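Local structure of X-PRO dipeptidase (Streptococcus pyogenes M1 GAS, 3O5V) at residues Trp83-Ile86 with Lys87-Pro91; Asn108-His111 with Gly112-Ile116; Asn122-Thr125 with Pro126-Gln129. The protein probably hydrolyses dipeptides that end in proline, as a manganese-dependent M24B peptidase of which this chain is only the creatinase/prolidase N-terminal domain. One frame throughout, in Å; residues are numbered along the deposited sequence.

Overall arrangement
The three contacts follow one another along a single creatinase/prolidase N-terminal domain, each a local contact between residues a few positions apart. Contact 1 takes in nearly all of helix 82-89 and the two residues after it, contact 2 lies in helix 107-114, and contact 3 is where strand 120-123 turns into helix 125-129. Contacts 1 and 2, with centres about 13 Å apart, touch directly: the Trp83 indole packs on the backbone of Lys109, Gly112 and Leu113. Contact 3 sits about 18 Å from contact 2 and 24 Å from contact 1, centre to centre, across the middle of the chain from contact 1. Helix 107-114 connects parallel strands 97-100 and 120-123, so contacts 2 and 3 mark successive steps of one beta-alpha-beta crossover.

Contact 1: residues Trp83-Ile86 with Lys87-Pro91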
ATOM      1  N   TRP A  83       7.658  -4.511   9.604  1.00 29.93           N
ATOM      2  CA  TRP A  83       8.465  -3.563   8.845  1.00 30.09           C
ATOM      3  C   TRP A  83       9.624  -4.263   8.132  1.00 30.13           C
ATOM      4  O   TRP A  83       9.903  -3.981   6.963  1.00 29.28           O
ATOM      5  CB  TRP A  83       8.950  -2.419   9.753  1.00 30.68           C
ATOM      6  CG  TRP A  83       7.812  -1.856  10.556  1.00 30.65           C
ATOM      7  CD1 TRP A  83       7.599  -2.002  11.896  1.00 30.13           C
ATOM      8  CD2 TRP A  83       6.701  -1.106  10.049  1.00 29.64           C
ATOM      9  NE1 TRP A  83       6.432  -1.376  12.263  1.00 30.51           N
ATOM     10  CE2 TRP A  83       5.857  -0.819  11.147  1.00 30.36           C
ATOM     11  CE3 TRP A  83       6.334  -0.655   8.773  1.00 28.76           C
ATOM     12  CZ2 TRP A  83       4.669  -0.088  11.012  1.00 29.53           C
ATOM     13  CZ3 TRP A  83       5.142   0.077   8.633  1.00 28.35           C
ATOM     14  CH2 TRP A  83       4.332   0.350   9.751  1.00 29.59           C
ATOM     15  N   GLU A  84      10.267  -5.198   8.834  1.00 30.02           N
ATOM     16  CA  GLU A  84      11.314  -6.032   8.235  1.00 30.47           C
ATOM     17  C   GLU A  84      10.744  -6.884   7.118  1.00 29.71           C
ATOM     18  O   GLU A  84      11.377  -7.049   6.080  1.00 29.40           O
ATOM     19  CB  GLU A  84      11.969  -6.926   9.295  1.00 31.02           C
ATOM     20  CG  GLU A  84      12.599  -6.122  10.426  1.00 34.54           C
ATOM     21  CD  GLU A  84      13.386  -6.955  11.441  1.00 41.93           C
ATOM     22  OE1 GLU A  84      13.224  -8.200  11.494  1.00 44.80           O
ATOM     23  OE2 GLU A  84      14.175  -6.341  12.200  1.00 45.48           O
ATOM     24  N   LYS A  85       9.542  -7.417   7.328  1.00 29.04           N
ATOM     25  CA  LYS A  85       8.902  -8.248   6.313  1.00 29.04           C
ATOM     26  C   LYS A  85       8.588  -7.464   5.029  1.00 28.20           C
ATOM     27  O   LYS A  85       8.841  -7.939   3.926  1.00 27.83           O
ATOM     28  CB  LYS A  85       7.643  -8.919   6.878  1.00 28.96           C
ATOM     29  CG  LYS A  85       6.996  -9.945   5.941  1.00 29.91           C
ATOM     30  CD  LYS A  85       7.835 -11.215   5.761  1.00 32.70           C
ATOM     31  CE  LYS A  85       7.004 -12.317   5.115  1.00 34.67           C
ATOM     32  NZ  LYS A  85       7.770 -13.578   4.933  1.00 36.85           N
ATOM     33  N   ILE A  86       8.049  -6.258   5.166  1.00 28.41           N
ATOM     34  CA  ILE A  86       7.784  -5.418   3.990  1.00 28.08           C
ATOM     35  C   ILE A  86       9.073  -5.193   3.188  1.00 28.96           C
ATOM     36  O   ILE A  86       9.093  -5.332   1.958  1.00 28.41           O
ATOM     37  CB  ILE A  86       7.181  -4.058   4.387  1.00 27.71           C
ATOM     38  CG1 ILE A  86       5.774  -4.258   4.957  1.00 26.99           C
ATOM     39  CG2 ILE A  86       7.178  -3.100   3.176  1.00 26.77           C
ATOM     40  CD1 ILE A  86       5.262  -3.095   5.856  1.00 26.65           C
ATOM     41  N   LYS A  87      10.136  -4.825   3.899  1.00 29.98           N
ATOM     42  CA  LYS A  87      11.465  -4.684   3.303  1.00 31.73           C
ATOM     43  C   LYS A  87      11.883  -5.970   2.569  1.00 32.09           C
ATOM     44  O   LYS A  87      12.412  -5.902   1.464  1.00 32.64           O
ATOM     45  CB  LYS A  87      12.501  -4.297   4.377  1.00 32.44           C
ATOM     46  CG  LYS A  87      13.957  -4.182   3.872  1.00 34.62           C
ATOM     47  CD  LYS A  87      14.107  -3.098   2.815  1.00 38.03           C
ATOM     48  CE  LYS A  87      15.557  -3.011   2.307  1.00 40.50           C
ATOM     49  NZ  LYS A  87      15.710  -1.963   1.261  1.00 41.96           N
ATOM     50  N   ALA A  88      11.615  -7.126   3.173  1.00 32.71           N
ATOM     51  CA  ALA A  88      12.019  -8.416   2.601  1.00 32.84           C
ATOM     52  C   ALA A  88      11.231  -8.800   1.344  1.00 33.12           C
ATOM     53  O   ALA A  88      11.802  -9.392   0.417  1.00 33.25           O
ATOM     54  CB  ALA A  88      11.922  -9.530   3.657  1.00 33.07           C
ATOM     55  N   VAL A  89       9.939  -8.447   1.290  1.00 32.58           N
ATOM     56  CA  VAL A  89       9.058  -8.926   0.202  1.00 32.39           C
ATOM     57  C   VAL A  89       8.875  -7.981  -0.999  1.00 32.55           C
ATOM     58  O   VAL A  89       8.556  -8.439  -2.099  1.00 32.43           O
ATOM     59  CB  VAL A  89       7.648  -9.382   0.710  1.00 32.04           C
ATOM     60  CG1 VAL A  89       7.784 -10.415   1.813  1.00 32.73           C
ATOM     61  CG2 VAL A  89       6.783  -8.182   1.164  1.00 31.95           C
ATOM     62  N   LEU A  90       9.048  -6.681  -0.785  1.00 32.37           N
ATOM     63  CA  LEU A  90       8.821  -5.695  -1.844  1.00 32.87           C
ATOM     64  C   LEU A  90       9.970  -5.701  -2.866  1.00 33.54           C
ATOM     65  O   LEU A  90      11.118  -5.946  -2.492  1.00 32.94           O
ATOM     66  CB  LEU A  90       8.667  -4.296  -1.257  1.00 32.38           C
ATOM     67  CG  LEU A  90       7.373  -3.915  -0.529  1.00 31.82           C
ATOM     68  CD1 LEU A  90       7.391  -2.440  -0.286  1.00 29.81           C
ATOM     69  CD2 LEU A  90       6.150  -4.253  -1.342  1.00 30.93           C
ATOM     70  N   PRO A  91       9.663  -5.420  -4.149  1.00 34.44           N
ATOM     71  CA  PRO A  91      10.725  -5.429  -5.178  1.00 34.98           C
ATOM     72  C   PRO A  91      11.706  -4.265  -5.052  1.00 35.79           C
ATOM     73  O   PRO A  91      12.851  -4.371  -5.494  1.00 36.17           O
ATOM     74  CB  PRO A  91       9.947  -5.314  -6.495  1.00 35.39           C
ATOM     75  CG  PRO A  91       8.601  -4.707  -6.103  1.00 35.50           C
ATOM     76  CD  PRO A  91       8.314  -5.227  -4.730  1.00 34.17           C
TER
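Ile86 and Leu90, one helical turn apart, form the tight side of this contact. Their side chains run side by side in the same direction, and CG2 of Ile86 comes within 3.5 Å of CD1 of Leu90. The first torsion of Ile86 (chi1 -68°) sets CG1 beside its own backbone N and sends CG2 anti to that atom, which turns the CG2 methyl toward the leucine. CG of Leu90 also closes on the Ile86 carbonyl oxygen at 3.3 Å, while Leu90 N donates to the same oxygen at 3.1 Å. A second, weak hydrogen bond reaches that oxygen from Val89 N, at 3.3 Å. One carbonyl thus serves two donors just where the helix is ending, for Leu90 is the first residue to abandon helical backbone angles and the chain goes on into Pro91. Residues 83-89 are nearly all of the amphipathic helix 82-89, laid against the mixed beta-sheet of the creatinase/prolidase N-terminal domain: Ile86 packs on Phe46 and Phe56, and Leu90 on Phe46, Tyr48 and Val54. Lys85 and Val89 make a looser border to this core. The lysine chain, bent at chi2 (69°), crosses the valine at about a right angle, and its CE lies 3.9 Å from Val89 CG1. Beyond that point its NZ has a long, weak ion pair with Glu80, and Val89 rests on Phe74. The outward side carries Glu84, Lys87 and Ala88, joined mainly through the backbone: Ala88 N bonds to Glu84 O at 2.9 Å, and Lys87 N to Trp83 O at 3.2 Å in a nearly straight bond. CB of Lys87 brushes the Glu84 carbonyl oxygen, but the rest of its chain heads away and places NZ in a hydrogen bond with Thr93.

Contact 2: residues Asn108-His111 with Gly112-Ile116; sequences NKFH and GLQTI
Gln114 lays its carboxamide against two aromatic side chains of the preceding turn, those of Phe110 and His111, and these three residues bury the most surface between 108-111 and 112-116. Over the phenyl ring the amide is stacked, the two planes 26° apart, with CD 3.8 Å above the ring and displaced toward its rim. The nearest pair is Gln114 NE2 and Phe110 CZ, at 3.5 Å. Phe110 reaches this position because its CG stands anti to the backbone N (chi1 180°), and the glutamine chain, extended beyond CG, carries the amide over the outer end of the ring. Toward His111 the same amide behaves differently: its plane is only 6° from that of the imidazole, and OE1 approaches the ring edge, 3.5 Å from CD2. One flat group is therefore bordered by a face on Phe110 and an edge on His111. Beneath the side chains the backbone follows alpha-helical i to i+4 pairing, with Gln114 N bonded to Phe110 O at 3.1 Å and Leu113 N to Lys109 O at 2.9 Å. Helix 107-114 is the connecting helix of a beta-alpha-beta unit, between strands 97-100 and 120-123. Its Phe110 meets Phe121 of the second strand edge-to-face, and its Leu113 packs on Trp83 of helix 82-89. The buried Gly112 presents only backbone to its surroundings; its N bonds to Asn108 O at 2.9 Å. Further along, Gly112 O accepts twice from Thr115, from the backbone N and from the hydroxyl OG1, the latter a short 2.6 Å bond in the carbonyl plane. Thr115 N also has a weak hydrogen bond to His111 O, and CG2 of Thr115 lies against that same oxygen.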
ATOM      1  N   ASN A 108       2.535   6.444  14.113  1.00 28.40           N
ATOM      2  CA  ASN A 108       3.380   5.254  14.295  1.00 29.38           C
ATOM      3  C   ASN A 108       3.604   4.491  12.983  1.00 29.04           C
ATOM      4  O   ASN A 108       4.736   4.105  12.686  1.00 29.20           O
ATOM      5  CB  ASN A 108       2.841   4.323  15.388  1.00 29.46           C
ATOM      6  CG  ASN A 108       3.411   4.638  16.775  1.00 32.68           C
ATOM      7  OD1 ASN A 108       4.430   5.327  16.914  1.00 34.87           O
ATOM      8  ND2 ASN A 108       2.752   4.129  17.805  1.00 35.00           N
ATOM      9  N   LYS A 109       2.536   4.307  12.197  1.00 28.34           N
ATOM     10  CA  LYS A 109       2.640   3.650  10.881  1.00 27.96           C
ATOM     11  C   LYS A 109       3.501   4.467   9.914  1.00 28.13           C
ATOM     12  O   LYS A 109       4.319   3.901   9.171  1.00 28.27           O
ATOM     13  CB  LYS A 109       1.256   3.407  10.260  1.00 27.56           C
ATOM     14  CG  LYS A 109       0.437   2.330  10.922  1.00 28.86           C
ATOM     15  CD  LYS A 109      -0.859   2.076  10.146  1.00 27.84           C
ATOM     16  CE  LYS A 109      -1.760   1.119  10.906  1.00 30.43           C
ATOM     17  NZ  LYS A 109      -3.032   0.925  10.169  1.00 31.44           N
ATOM     18  N   PHE A 110       3.311   5.789   9.922  1.00 28.09           N
ATOM     19  CA  PHE A 110       4.086   6.730   9.116  1.00 29.09           C
ATOM     20  C   PHE A 110       5.576   6.620   9.417  1.00 29.51           C
ATOM     21  O   PHE A 110       6.395   6.489   8.498  1.00 29.33           O
ATOM     22  CB  PHE A 110       3.583   8.159   9.365  1.00 29.29           C
ATOM     23  CG  PHE A 110       4.309   9.233   8.595  1.00 31.55           C
ATOM     24  CD1 PHE A 110       4.479   9.150   7.208  1.00 34.54           C
ATOM     25  CD2 PHE A 110       4.774  10.372   9.257  1.00 34.11           C
ATOM     26  CE1 PHE A 110       5.136  10.171   6.502  1.00 35.43           C
ATOM     27  CE2 PHE A 110       5.422  11.399   8.561  1.00 35.88           C
ATOM     28  CZ  PHE A 110       5.609  11.295   7.176  1.00 35.82           C
ATOM     29  N   HIS A 111       5.919   6.633  10.705  1.00 29.64           N
ATOM     30  CA  HIS A 111       7.307   6.425  11.126  1.00 29.93           C
ATOM     31  C   HIS A 111       7.842   5.025  10.781  1.00 29.59           C
ATOM     32  O   HIS A 111       8.982   4.885  10.338  1.00 29.90           O
ATOM     33  CB  HIS A 111       7.464   6.737  12.618  1.00 30.49           C
ATOM     34  CG  HIS A 111       7.375   8.197  12.938  1.00 31.59           C
ATOM     35  ND1 HIS A 111       7.137   8.665  14.213  1.00 33.60           N
ATOM     36  CD2 HIS A 111       7.482   9.296  12.148  1.00 33.66           C
ATOM     37  CE1 HIS A 111       7.122   9.987  14.198  1.00 34.12           C
ATOM     38  NE2 HIS A 111       7.319  10.396  12.958  1.00 34.50           N
ATOM     39  N   GLY A 112       7.011   4.000  10.956  1.00 29.30           N
ATOM     40  CA  GLY A 112       7.340   2.650  10.498  1.00 28.91           C
ATOM     41  C   GLY A 112       7.735   2.621   9.028  1.00 29.07           C
ATOM     42  O   GLY A 112       8.771   2.054   8.663  1.00 28.96           O
ATOM     43  N   LEU A 113       6.925   3.251   8.178  1.00 28.65           N
ATOM     44  CA  LEU A 113       7.183   3.244   6.746  1.00 29.15           C
ATOM     45  C   LEU A 113       8.468   3.989   6.406  1.00 30.02           C
ATOM     46  O   LEU A 113       9.171   3.618   5.463  1.00 29.79           O
ATOM     47  CB  LEU A 113       6.015   3.850   5.972  1.00 28.16           C
ATOM     48  CG  LEU A 113       4.746   2.988   5.884  1.00 27.84           C
ATOM     49  CD1 LEU A 113       3.661   3.835   5.286  1.00 25.63           C
ATOM     50  CD2 LEU A 113       4.936   1.724   5.041  1.00 25.01           C
ATOM     51  N   GLN A 114       8.759   5.031   7.185  1.00 30.79           N
ATOM     52  CA  GLN A 114       9.988   5.818   7.034  1.00 32.26           C
ATOM     53  C   GLN A 114      11.268   5.082   7.452  1.00 33.16           C
ATOM     54  O   GLN A 114      12.368   5.518   7.091  1.00 33.33           O
ATOM     55  CB  GLN A 114       9.873   7.169   7.761  1.00 32.03           C
ATOM     56  CG  GLN A 114       8.982   8.187   7.035  1.00 33.13           C
ATOM     57  CD  GLN A 114       8.969   9.567   7.697  1.00 35.18           C
ATOM     58  OE1 GLN A 114       8.864   9.689   8.911  1.00 37.12           O
ATOM     59  NE2 GLN A 114       9.056  10.609   6.883  1.00 37.22           N
ATOM     60  N   THR A 115      11.139   3.971   8.185  1.00 33.60           N
ATOM     61  CA  THR A 115      12.294   3.114   8.448  1.00 34.24           C
ATOM     62  C   THR A 115      12.635   2.263   7.225  1.00 34.58           C
ATOM     63  O   THR A 115      13.718   1.683   7.163  1.00 34.91           O
ATOM     64  CB  THR A 115      12.115   2.185   9.673  1.00 34.72           C
ATOM     65  OG1 THR A 115      11.154   1.145   9.381  1.00 34.48           O
ATOM     66  CG2 THR A 115      11.713   2.975  10.916  1.00 34.46           C
ATOM     67  N   ILE A 116      11.707   2.199   6.265  1.00 33.89           N
ATOM     68  CA  ILE A 116      11.859   1.416   5.028  1.00 33.57           C
ATOM     69  C   ILE A 116      12.117   2.315   3.828  1.00 33.34           C
ATOM     70  O   ILE A 116      12.976   2.010   2.995  1.00 33.40           O
ATOM     71  CB  ILE A 116      10.580   0.561   4.736  1.00 33.61           C
ATOM     72  CG1 ILE A 116      10.336  -0.444   5.850  1.00 33.65           C
ATOM     73  CG2 ILE A 116      10.669  -0.153   3.375  1.00 33.90           C
ATOM     74  CD1 ILE A 116       8.934  -1.003   5.852  1.00 35.19           C
TER

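Contact 3: residues Asn122-Thr125 with Pro126-Gln129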
ATOM      1  N   ASN A 122       4.148  12.558   0.392  1.00 33.22           N
ATOM      2  CA  ASN A 122       3.136  13.551   0.021  0.50 33.30           C
ATOM      3  C   ASN A 122       1.736  13.007   0.295  1.00 33.26           C
ATOM      4  O   ASN A 122       1.539  11.791   0.331  1.00 32.56           O
ATOM      5  CB  ASN A 122       3.249  13.918  -1.463  0.50 33.30           C
ATOM      6  CG  ASN A 122       4.528  14.671  -1.793  0.50 34.22           C
ATOM      7  OD1 ASN A 122       4.972  14.686  -2.944  0.50 35.33           O
ATOM      8  ND2 ASN A 122       5.122  15.306  -0.786  0.50 33.88           N
ATOM      9  N   ASN A 123       0.767  13.905   0.476  1.00 33.47           N
ATOM     10  CA  ASN A 123      -0.617  13.535   0.803  1.00 34.20           C
ATOM     11  C   ASN A 123      -1.456  13.059  -0.401  1.00 34.30           C
ATOM     12  O   ASN A 123      -1.631  13.788  -1.372  1.00 33.32           O
ATOM     13  CB  ASN A 123      -1.316  14.715   1.499  1.00 34.28           C
ATOM     14  CG  ASN A 123      -2.643  14.336   2.151  1.00 35.57           C
ATOM     15  OD1 ASN A 123      -3.400  15.213   2.582  1.00 39.82           O
ATOM     16  ND2 ASN A 123      -2.927  13.053   2.244  1.00 33.99           N
ATOM     17  N   LEU A 124      -1.980  11.838  -0.297  1.00 35.00           N
ATOM     18  CA  LEU A 124      -2.839  11.218  -1.312  1.00 36.23           C
ATOM     19  C   LEU A 124      -4.320  11.545  -1.172  1.00 37.21           C
ATOM     20  O   LEU A 124      -5.118  11.228  -2.060  1.00 37.04           O
ATOM     21  CB  LEU A 124      -2.748   9.701  -1.205  1.00 36.29           C
ATOM     22  CG  LEU A 124      -2.089   8.850  -2.274  1.00 36.80           C
ATOM     23  CD1 LEU A 124      -2.175   7.376  -1.838  1.00 35.76           C
ATOM     24  CD2 LEU A 124      -2.676   9.081  -3.669  1.00 35.52           C
ATOM     25  N   THR A 125      -4.711  12.136  -0.051  1.00 38.61           N
ATOM     26  CA  THR A 125      -6.138  12.269   0.229  1.00 39.90           C
ATOM     27  C   THR A 125      -6.898  13.162  -0.782  1.00 39.78           C
ATOM     28  O   THR A 125      -8.047  12.856  -1.089  1.00 40.19           O
ATOM     29  CB  THR A 125      -6.448  12.556   1.738  1.00 40.50           C
ATOM     30  OG1 THR A 125      -5.838  13.789   2.140  1.00 42.89           O
ATOM     31  CG2 THR A 125      -5.914  11.386   2.624  1.00 40.28           C
ATOM     32  N   PRO A 126      -6.246  14.217  -1.344  1.00 39.89           N
ATOM     33  CA  PRO A 126      -6.895  14.934  -2.449  1.00 39.83           C
ATOM     34  C   PRO A 126      -7.231  14.029  -3.639  1.00 39.39           C
ATOM     35  O   PRO A 126      -8.325  14.135  -4.189  1.00 39.48           O
ATOM     36  CB  PRO A 126      -5.852  15.987  -2.851  1.00 39.76           C
ATOM     37  CG  PRO A 126      -5.117  16.268  -1.582  1.00 40.46           C
ATOM     38  CD  PRO A 126      -5.017  14.916  -0.902  1.00 39.99           C
ATOM     39  N   TYR A 127      -6.315  13.145  -4.028  1.00 39.08           N
ATOM     40  CA  TYR A 127      -6.624  12.201  -5.102  1.00 39.40           C
ATOM     41  C   TYR A 127      -7.787  11.282  -4.706  1.00 39.36           C
ATOM     42  O   TYR A 127      -8.739  11.107  -5.472  1.00 38.82           O
ATOM     43  CB  TYR A 127      -5.400  11.368  -5.519  1.00 39.52           C
ATOM     44  CG  TYR A 127      -5.746  10.369  -6.603  1.00 40.37           C
ATOM     45  CD1 TYR A 127      -5.686  10.730  -7.952  1.00 41.52           C
ATOM     46  CD2 TYR A 127      -6.177   9.074  -6.281  1.00 41.50           C
ATOM     47  CE1 TYR A 127      -6.026   9.827  -8.962  1.00 40.79           C
ATOM     48  CE2 TYR A 127      -6.523   8.160  -7.282  1.00 41.87           C
ATOM     49  CZ  TYR A 127      -6.445   8.548  -8.619  1.00 42.40           C
ATOM     50  OH  TYR A 127      -6.773   7.660  -9.612  1.00 41.42           O
ATOM     51  N   VAL A 128      -7.701  10.698  -3.512  1.00 39.87           N
ATOM     52  CA  VAL A 128      -8.726   9.779  -3.010  1.00 40.61           C
ATOM     53  C   VAL A 128     -10.111  10.431  -2.972  1.00 41.71           C
ATOM     54  O   VAL A 128     -11.066   9.891  -3.523  1.00 41.82           O
ATOM     55  CB  VAL A 128      -8.321   9.187  -1.642  1.00 40.31           C
ATOM     56  CG1 VAL A 128      -9.499   8.488  -0.944  1.00 39.94           C
ATOM     57  CG2 VAL A 128      -7.150   8.223  -1.837  1.00 40.34           C
ATOM     58  N   GLN A 129     -10.208  11.604  -2.356  1.00 43.23           N
ATOM     59  CA  GLN A 129     -11.475  12.334  -2.293  1.00 44.89           C
ATOM     60  C   GLN A 129     -12.077  12.630  -3.688  1.00 45.44           C
ATOM     61  O   GLN A 129     -13.299  12.647  -3.846  1.00 45.65           O
ATOM     62  CB  GLN A 129     -11.318  13.615  -1.460  1.00 45.21           C
ATOM     63  CG  GLN A 129     -11.265  13.376   0.054  1.00 46.61           C
ATOM     64  CD  GLN A 129     -10.657  14.546   0.829  1.00 49.73           C
ATOM     65  OE1 GLN A 129     -10.709  14.587   2.064  1.00 51.33           O
ATOM     66  NE2 GLN A 129     -10.071  15.498   0.110  1.00 50.40           N
TER
HETATM   67  O   HOH W   1      -3.368  13.657  -3.696  1.00 31.38           O
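Leu124 O and Thr125 O take up Val128 N and Gln129 N in two nearly straight hydrogen bonds, 3.0 Å from Leu124 O to Val128 N and 2.8 Å from Thr125 O to Gln129 N, which turn the end of a strand into the first turn of a helix. A water bridges the corner, donating to Asn123 O at 2.9 Å and accepting from Tyr127 N at 3.0 Å. Pro126, without an N-H, fits in this opening turn, its CD 3.3 Å from Thr125 OG1. The threonine torsion (chi1 61°) tucks that oxygen over its own backbone, next to the proline ring. Leu124 and Tyr127 run alongside each other on the inner side, with CD2 of the leucine 4.0 Å from CB of the tyrosine. The extended chain of Gln129 runs alongside Thr125 O, from CB to NE2. The junction joins strand 120-123, an outermost strand of the sheet in this chain and joined by backbone hydrogen bonds of Asn122 to Ile98 and Ala100, to helix 125-129: Leu124 packs on Ala20 and Phe22 of strand 19-22, Val128 on Phe22, and Tyr127 on Gln7, Ile8 and Tyr11 of helix 3-14.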